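Local coordinates for alpha-n-acetylglucosaminidase family protein (Clostridium perfringens, PDB 4A41) that binds galactose through a family 32 carbohydrate-binding module of an enzyme that probably releases alpha-linked N-acetylglucosamine from glycans, at residues I99-L104 against A144-G149. Residues are numbered along the deposited sequence; the frame is centred on the assembly and turned at random.
Sequences ITKYEL and ALEGVG
Residues 99-104 and 144-149 pair antiparallel through two successive classic beta bulges, Thr100 and Lys101 together facing Glu146, then Leu145 and Glu146 together facing Lys101. The pairing belongs to the beta-sandwich of this F5/8 type C (CBM32) module and joins strands 99-100 and 102-107 to the end of strand 139-144 and to strand 146-147, with the side chain of Val148 about 8 Å from the bound galactose. Each bulge turns on one carbonyl with two donors. Glu146 O accepts from Thr100 N (2.9 Å) and from Lys101 N, both above the same face of its carbonyl plane; Lys101 O receives Leu145 N at 2.8 Å and, in a longer bond, Glu146 N. On the buried face, Ile99 sets CG1 and CD1 against the methyl of Ala144 (CG1 to CB 3.9 Å). Tyr102, on the same face, stacks instead on Trp121 outside the pair. Lys101 and Glu146 project from the opposite, more exposed face. Lys101, with CG anti to the backbone N (chi1 -171°) and the chain extended beyond it, runs across Glu146, CB to CB 3.8 Å. At the corner of its chain, Leu145 packs CD1 against CG and CE of this lysine and also meets Glu103 OE2 at 3.7 Å, while Glu103 OE1 bonds to His105. One water accepts from Lys101 NZ and donates to Glu146 OE2. A second donates to Glu146 OE1 at 2.6 Å and hydrogen-bonds Thr100 OG1.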
ATOM      1  N   ILE A  99      -8.803  -2.644   2.107  1.00 11.05           N
ATOM      2  CA  ILE A  99      -8.106  -3.068   3.310  1.00 10.63           C
ATOM      3  C   ILE A  99      -8.843  -2.538   4.539  1.00 10.75           C
ATOM      4  O   ILE A  99      -9.114  -1.338   4.626  1.00 11.49           O
ATOM      5  CB  ILE A  99      -6.628  -2.600   3.279  1.00  9.46           C
ATOM      6  CG1 ILE A  99      -5.894  -3.259   2.128  1.00 10.52           C
ATOM      7  CG2 ILE A  99      -5.947  -2.871   4.644  1.00 12.57           C
ATOM      8  CD1 ILE A  99      -4.519  -2.630   1.800  1.00 12.03           C
ATOM      9  N   THR A 100      -9.153  -3.427   5.477  1.00 12.08           N
ATOM     10  CA  THR A 100      -9.961  -3.010   6.637  1.00 12.77           C
ATOM     11  C   THR A 100      -9.232  -3.159   7.963  1.00 12.68           C
ATOM     12  O   THR A 100      -9.684  -2.629   8.977  1.00 13.91           O
ATOM     13  CB  THR A 100     -11.283  -3.772   6.692  1.00 14.18           C
ATOM     14  OG1 THR A 100     -10.991  -5.167   6.667  1.00 15.12           O
ATOM     15  CG2 THR A 100     -12.172  -3.383   5.478  1.00 16.06           C
ATOM     16  N   LYS A 101      -8.110  -3.873   7.962  1.00 12.83           N
ATOM     17  CA  LYS A 101      -7.256  -3.903   9.151  1.00 12.87           C
ATOM     18  C   LYS A 101      -5.810  -3.868   8.651  1.00 11.32           C
ATOM     19  O   LYS A 101      -5.403  -4.677   7.815  1.00 12.10           O
ATOM     20  CB  LYS A 101      -7.511  -5.166   9.985  1.00 12.61           C
ATOM     21  CG  LYS A 101      -6.795  -5.128  11.337  1.00 15.74           C
ATOM     22  CD  LYS A 101      -7.014  -6.413  12.134  1.00 18.03           C
ATOM     23  CE  LYS A 101      -6.589  -6.146  13.574  1.00 18.49           C
ATOM     24  NZ  LYS A 101      -6.816  -7.270  14.533  1.00 23.42           N
ATOM     25  N   TYR A 102      -5.037  -2.906   9.158  1.00 11.46           N
ATOM     26  CA  TYR A 102      -3.717  -2.606   8.569  1.00 12.02           C
ATOM     27  C   TYR A 102      -2.669  -2.376   9.649  1.00 11.58           C
ATOM     28  O   TYR A 102      -2.995  -2.089  10.820  1.00 11.85           O
ATOM     29  CB  TYR A 102      -3.782  -1.325   7.702  1.00 11.88           C
ATOM     30  CG  TYR A 102      -4.054  -0.111   8.556  1.00 13.93           C
ATOM     31  CD1 TYR A 102      -3.016   0.608   9.190  1.00 16.71           C
ATOM     32  CD2 TYR A 102      -5.362   0.286   8.791  1.00 14.63           C
ATOM     33  CE1 TYR A 102      -3.327   1.705  10.033  1.00 14.52           C
ATOM     34  CE2 TYR A 102      -5.661   1.366   9.605  1.00 16.15           C
ATOM     35  CZ  TYR A 102      -4.659   2.066  10.219  1.00 17.24           C
ATOM     36  OH  TYR A 102      -5.035   3.144  11.021  1.00 20.18           O
ATOM     37  N   GLU A 103      -1.408  -2.488   9.225  1.00 11.22           N
ATOM     38  CA  GLU A 103      -0.264  -1.892   9.935  1.00 11.94           C
ATOM     39  C   GLU A 103       0.528  -1.121   8.895  1.00 12.15           C
ATOM     40  O   GLU A 103       0.564  -1.515   7.705  1.00 12.83           O
ATOM     41  CB  GLU A 103       0.605  -2.965  10.581  1.00 12.16           C
ATOM     42  CG  GLU A 103      -0.184  -3.818  11.534  1.00 13.52           C
ATOM     43  CD  GLU A 103       0.667  -4.744  12.375  1.00 15.43           C
ATOM     44  OE1 GLU A 103       1.912  -4.832  12.196  1.00 16.27           O
ATOM     45  OE2 GLU A 103       0.057  -5.429  13.221  1.00 15.80           O
ATOM     46  N   LEU A 104       1.172  -0.047   9.330  1.00 11.64           N
ATOM     47  CA  LEU A 104       2.144   0.673   8.507  1.00 11.44           C
ATOM     48  C   LEU A 104       3.496   0.540   9.182  1.00 11.24           C
ATOM     49  O   LEU A 104       3.619   0.812  10.386  1.00 11.76           O
ATOM     50  CB  LEU A 104       1.733   2.136   8.355  1.00 11.54           C
ATOM     51  CG  LEU A 104       2.520   2.845   7.251  1.00 11.33           C
ATOM     52  CD1 LEU A 104       2.051   2.470   5.837  1.00 12.10           C
ATOM     53  CD2 LEU A 104       2.446   4.341   7.442  1.00 12.03           C
ATOM     54  N   ALA A 144      -1.565  -5.470   4.936  1.00 10.77           N
ATOM     55  CA  ALA A 144      -3.005  -5.810   4.971  1.00 10.97           C
ATOM     56  C   ALA A 144      -3.244  -7.059   5.815  1.00 11.85           C
ATOM     57  O   ALA A 144      -2.917  -8.164   5.393  1.00 12.19           O
ATOM     58  CB  ALA A 144      -3.519  -6.046   3.546  1.00 11.70           C
ATOM     59  N   LEU A 145      -3.775  -6.848   7.019  1.00 11.79           N
ATOM     60  CA  LEU A 145      -4.084  -7.962   7.922  1.00 13.44           C
ATOM     61  C   LEU A 145      -5.405  -8.571   7.517  1.00 14.16           C
ATOM     62  O   LEU A 145      -5.588  -9.799   7.591  1.00 15.57           O
ATOM     63  CB  LEU A 145      -4.160  -7.474   9.376  1.00 13.26           C
ATOM     64  CG  LEU A 145      -2.838  -6.947   9.968  1.00 13.39           C
ATOM     65  CD1 LEU A 145      -3.025  -6.469  11.391  1.00 16.01           C
ATOM     66  CD2 LEU A 145      -1.729  -7.976   9.864  1.00 16.98           C
ATOM     67  N   GLU A 146      -6.327  -7.699   7.115  1.00 13.66           N
ATOM     68  CA  GLU A 146      -7.670  -8.110   6.660  1.00 14.07           C
ATOM     69  C   GLU A 146      -8.109  -7.221   5.524  1.00 14.45           C
ATOM     70  O   GLU A 146      -7.774  -6.025   5.517  1.00 12.91           O
ATOM     71  CB  GLU A 146      -8.698  -8.041   7.797  1.00 14.76           C
ATOM     72  CG  GLU A 146      -8.297  -8.921   8.984  1.00 17.19           C
ATOM     73  CD  GLU A 146      -9.287  -8.949  10.132  1.00 23.59           C
ATOM     74  OE1 GLU A 146     -10.337  -8.272  10.096  1.00 25.73           O
ATOM     75  OE2 GLU A 146      -9.006  -9.700  11.095  1.00 24.70           O
ATOM     76  N   GLY A 147      -8.854  -7.794   4.577  1.00 13.37           N
ATOM     77  CA  GLY A 147      -9.416  -7.008   3.491  1.00 12.66           C
ATOM     78  C   GLY A 147     -10.640  -7.677   2.933  1.00 12.30           C
ATOM     79  O   GLY A 147     -10.861  -8.874   3.177  1.00 13.32           O
ATOM     80  N   VAL A 148     -11.405  -6.914   2.165  1.00 11.51           N
ATOM     81  CA  VAL A 148     -12.706  -7.434   1.677  1.00 11.85           C
ATOM     82  C   VAL A 148     -12.467  -8.681   0.818  1.00 12.09           C
ATOM     83  O   VAL A 148     -11.655  -8.685  -0.104  1.00 11.75           O
ATOM     84  CB  VAL A 148     -13.483  -6.364   0.915  1.00 11.24           C
ATOM     85  CG1 VAL A 148     -14.698  -6.998   0.222  1.00 13.77           C
ATOM     86  CG2 VAL A 148     -13.948  -5.233   1.850  1.00 12.55           C
ATOM     87  N   GLY A 149     -13.179  -9.778   1.132  1.00 11.30           N
ATOM     88  CA  GLY A 149     -13.014 -11.024   0.394  1.00 12.11           C
ATOM     89  C   GLY A 149     -11.789 -11.827   0.784  1.00 11.48           C
ATOM     90  O   GLY A 149     -11.545 -12.899   0.239  1.00 12.16           O
TER
HETATM   91  O   HOH W   1     -11.355  -6.112   9.164  1.00 20.35           O
HETATM   92  O   HOH W   2      -9.072  -8.727  13.635  1.00 32.39           O